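DUF2787 domain-containing protein (Vibrio cholerae, PDB 2V1L) is of unknown function but, encoded on a pathogenicity island, shares structural homology with the human p32 protein. Local coordinates at residues L11-S14 with K15-A19. Residues are numbered along the deposited sequence; the frame is centred on the assembly and turned at random.
Sequences LPIS and KPFHA
The first turn of helix 15-29 opens at an N-cap, and here Ser14 holds that position while Ile13, just before it, sends its side chain forward to Phe17 and His18. The backbone starts the helix: His18 N donates to Ser14 O at 2.9 Å, with an N-H...O angle of 159° and the donor in the carbonyl plane. The same oxygen takes a second, weak bond from Phe17 N. Ser14 OG makes no capping bond of its own; it is hydrogen-bonded instead to Glu127, so the side chain at the cap ties the helix start to helix 117-135.

Ile13 meets the two rings chiefly through one methyl, CG2. With CG2 anti to the backbone N (chi1, defined on CG1, is -60°), that branch reaches forward along the chain into the corner between the two rings. Ile13 CG2 lies 3.4 Å from Phe17 CD2, approaching the phenyl ring obliquely, and also 3.4 Å from His18 NE2, where it sits over one face of the imidazole. Phe17 swings its CG anti to its own backbone N (chi1 -170°), which carries the phenyl toward Ile74 and Ile77 of strand 72-82, while Phe6 meets the His18 ring nearly parallel. Ile13 also touches Ile74, joining the loop to the same apolar layer.

Pro16 packs closely against the cap residue: its ring carbon CD stands 3.4 Å from Ser14 CB, tighter than a usual carbon-carbon contact. Having no N-H, proline fits readily into the first turn, where backbone nitrogens have no preceding helical carbonyl to bond. Ile13 at N' packs on His18 at N4, five residues on, in the positions of a hydrophobic staple; with an imidazole face as partner and Phe17 at N3 adding a second apolar contact, this helix N-terminus is staple-like.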
ATOM      1  N   LEU A  11      -7.303 -10.553   0.756  1.00 45.77           N
ATOM      2  CA  LEU A  11      -5.999 -10.684   0.108  1.00 42.75           C
ATOM      3  C   LEU A  11      -4.973 -11.210   1.117  1.00 41.19           C
ATOM      4  O   LEU A  11      -5.058 -10.892   2.297  1.00 40.95           O
ATOM      5  CB  LEU A  11      -5.564  -9.339  -0.487  1.00 42.16           C
ATOM      6  CG  LEU A  11      -6.307  -8.931  -1.767  1.00 41.14           C
ATOM      7  CD1 LEU A  11      -5.816  -7.597  -2.255  1.00 38.29           C
ATOM      8  CD2 LEU A  11      -6.191  -9.996  -2.858  1.00 37.17           C
ATOM      9  N   PRO A  12      -3.998 -12.018   0.657  1.00 39.63           N
ATOM     10  CA  PRO A  12      -3.061 -12.624   1.595  1.00 38.68           C
ATOM     11  C   PRO A  12      -1.989 -11.647   2.103  1.00 38.13           C
ATOM     12  O   PRO A  12      -0.799 -11.800   1.777  1.00 37.99           O
ATOM     13  CB  PRO A  12      -2.444 -13.749   0.770  1.00 38.20           C
ATOM     14  CG  PRO A  12      -2.479 -13.256  -0.610  1.00 39.05           C
ATOM     15  CD  PRO A  12      -3.703 -12.406  -0.734  1.00 39.09           C
ATOM     16  N   ILE A  13      -2.422 -10.655   2.888  1.00 37.03           N
ATOM     17  CA  ILE A  13      -1.517  -9.716   3.531  1.00 36.33           C
ATOM     18  C   ILE A  13      -0.612 -10.515   4.471  1.00 36.48           C
ATOM     19  O   ILE A  13      -1.095 -11.337   5.268  1.00 35.71           O
ATOM     20  CB  ILE A  13      -2.272  -8.578   4.281  1.00 36.47           C
ATOM     21  CG1 ILE A  13      -3.160  -7.783   3.297  1.00 36.70           C
ATOM     22  CG2 ILE A  13      -1.301  -7.597   4.935  1.00 34.95           C
ATOM     23  CD1 ILE A  13      -4.053  -6.750   3.954  1.00 36.03           C
ATOM     24  N   SER A  14       0.696 -10.276   4.343  1.00 35.67           N
ATOM     25  CA  SER A  14       1.735 -11.001   5.077  1.00 34.83           C
ATOM     26  C   SER A  14       1.957 -10.517   6.476  1.00 34.21           C
ATOM     27  O   SER A  14       1.772  -9.323   6.787  1.00 33.87           O
ATOM     28  CB  SER A  14       3.075 -10.852   4.355  1.00 34.98           C
ATOM     29  OG  SER A  14       3.106 -11.729   3.252  1.00 37.65           O
ATOM     30  N   LYS A  15       2.429 -11.449   7.307  1.00 33.76           N
ATOM     31  CA  LYS A  15       2.984 -11.113   8.619  1.00 33.05           C
ATOM     32  C   LYS A  15       4.089 -10.047   8.558  1.00 31.13           C
ATOM     33  O   LYS A  15       4.033  -9.076   9.305  1.00 31.19           O
ATOM     34  CB  LYS A  15       3.443 -12.383   9.350  1.00 34.33           C
ATOM     35  CG  LYS A  15       2.263 -13.185   9.854  1.00 36.89           C
ATOM     36  CD  LYS A  15       2.715 -14.504  10.418  1.00 42.73           C
ATOM     37  CE  LYS A  15       1.750 -14.964  11.481  1.00 42.72           C
ATOM     38  NZ  LYS A  15       1.871 -14.056  12.660  1.00 44.82           N
ATOM     39  N   PRO A  16       5.069 -10.192   7.649  1.00 29.94           N
ATOM     40  CA  PRO A  16       6.036  -9.098   7.512  1.00 29.98           C
ATOM     41  C   PRO A  16       5.406  -7.733   7.170  1.00 29.90           C
ATOM     42  O   PRO A  16       5.913  -6.699   7.601  1.00 30.23           O
ATOM     43  CB  PRO A  16       6.927  -9.578   6.367  1.00 30.24           C
ATOM     44  CG  PRO A  16       6.809 -11.052   6.413  1.00 29.39           C
ATOM     45  CD  PRO A  16       5.407 -11.316   6.762  1.00 29.21           C
ATOM     46  N   PHE A  17       4.303  -7.731   6.423  1.00 29.78           N
ATOM     47  CA  PHE A  17       3.626  -6.474   6.082  1.00 30.15           C
ATOM     48  C   PHE A  17       2.945  -5.927   7.336  1.00 30.36           C
ATOM     49  O   PHE A  17       3.029  -4.761   7.611  1.00 29.88           O
ATOM     50  CB  PHE A  17       2.634  -6.675   4.944  1.00 29.25           C
ATOM     51  CG  PHE A  17       2.077  -5.385   4.372  1.00 31.09           C
ATOM     52  CD1 PHE A  17       2.803  -4.646   3.449  1.00 28.98           C
ATOM     53  CD2 PHE A  17       0.801  -4.946   4.725  1.00 30.99           C
ATOM     54  CE1 PHE A  17       2.275  -3.472   2.909  1.00 31.63           C
ATOM     55  CE2 PHE A  17       0.267  -3.763   4.189  1.00 31.90           C
ATOM     56  CZ  PHE A  17       1.006  -3.020   3.284  1.00 28.42           C
ATOM     57  N   HIS A  18       2.313  -6.782   8.124  1.00 32.23           N
ATOM     58  CA  HIS A  18       1.713  -6.313   9.397  1.00 33.92           C
ATOM     59  C   HIS A  18       2.740  -5.754  10.364  1.00 34.30           C
ATOM     60  O   HIS A  18       2.520  -4.700  10.973  1.00 35.31           O
ATOM     61  CB  HIS A  18       0.882  -7.408  10.048  1.00 34.20           C
ATOM     62  CG  HIS A  18      -0.374  -7.731   9.295  1.00 35.23           C
ATOM     63  ND1 HIS A  18      -0.768  -9.022   9.018  1.00 36.03           N
ATOM     64  CD2 HIS A  18      -1.325  -6.925   8.764  1.00 35.58           C
ATOM     65  CE1 HIS A  18      -1.909  -9.002   8.352  1.00 35.48           C
ATOM     66  NE2 HIS A  18      -2.273  -7.742   8.194  1.00 36.62           N
ATOM     67  N   ALA A  19       3.867  -6.451  10.471  1.00 34.73           N
ATOM     68  CA  ALA A  19       5.035  -6.010  11.240  1.00 34.77           C
ATOM     69  C   ALA A  19       5.592  -4.663  10.784  1.00 35.19           C
ATOM     70  O   ALA A  19       5.986  -3.857  11.620  1.00 35.47           O
ATOM     71  CB  ALA A  19       6.150  -7.093  11.206  1.00 34.28           C
TER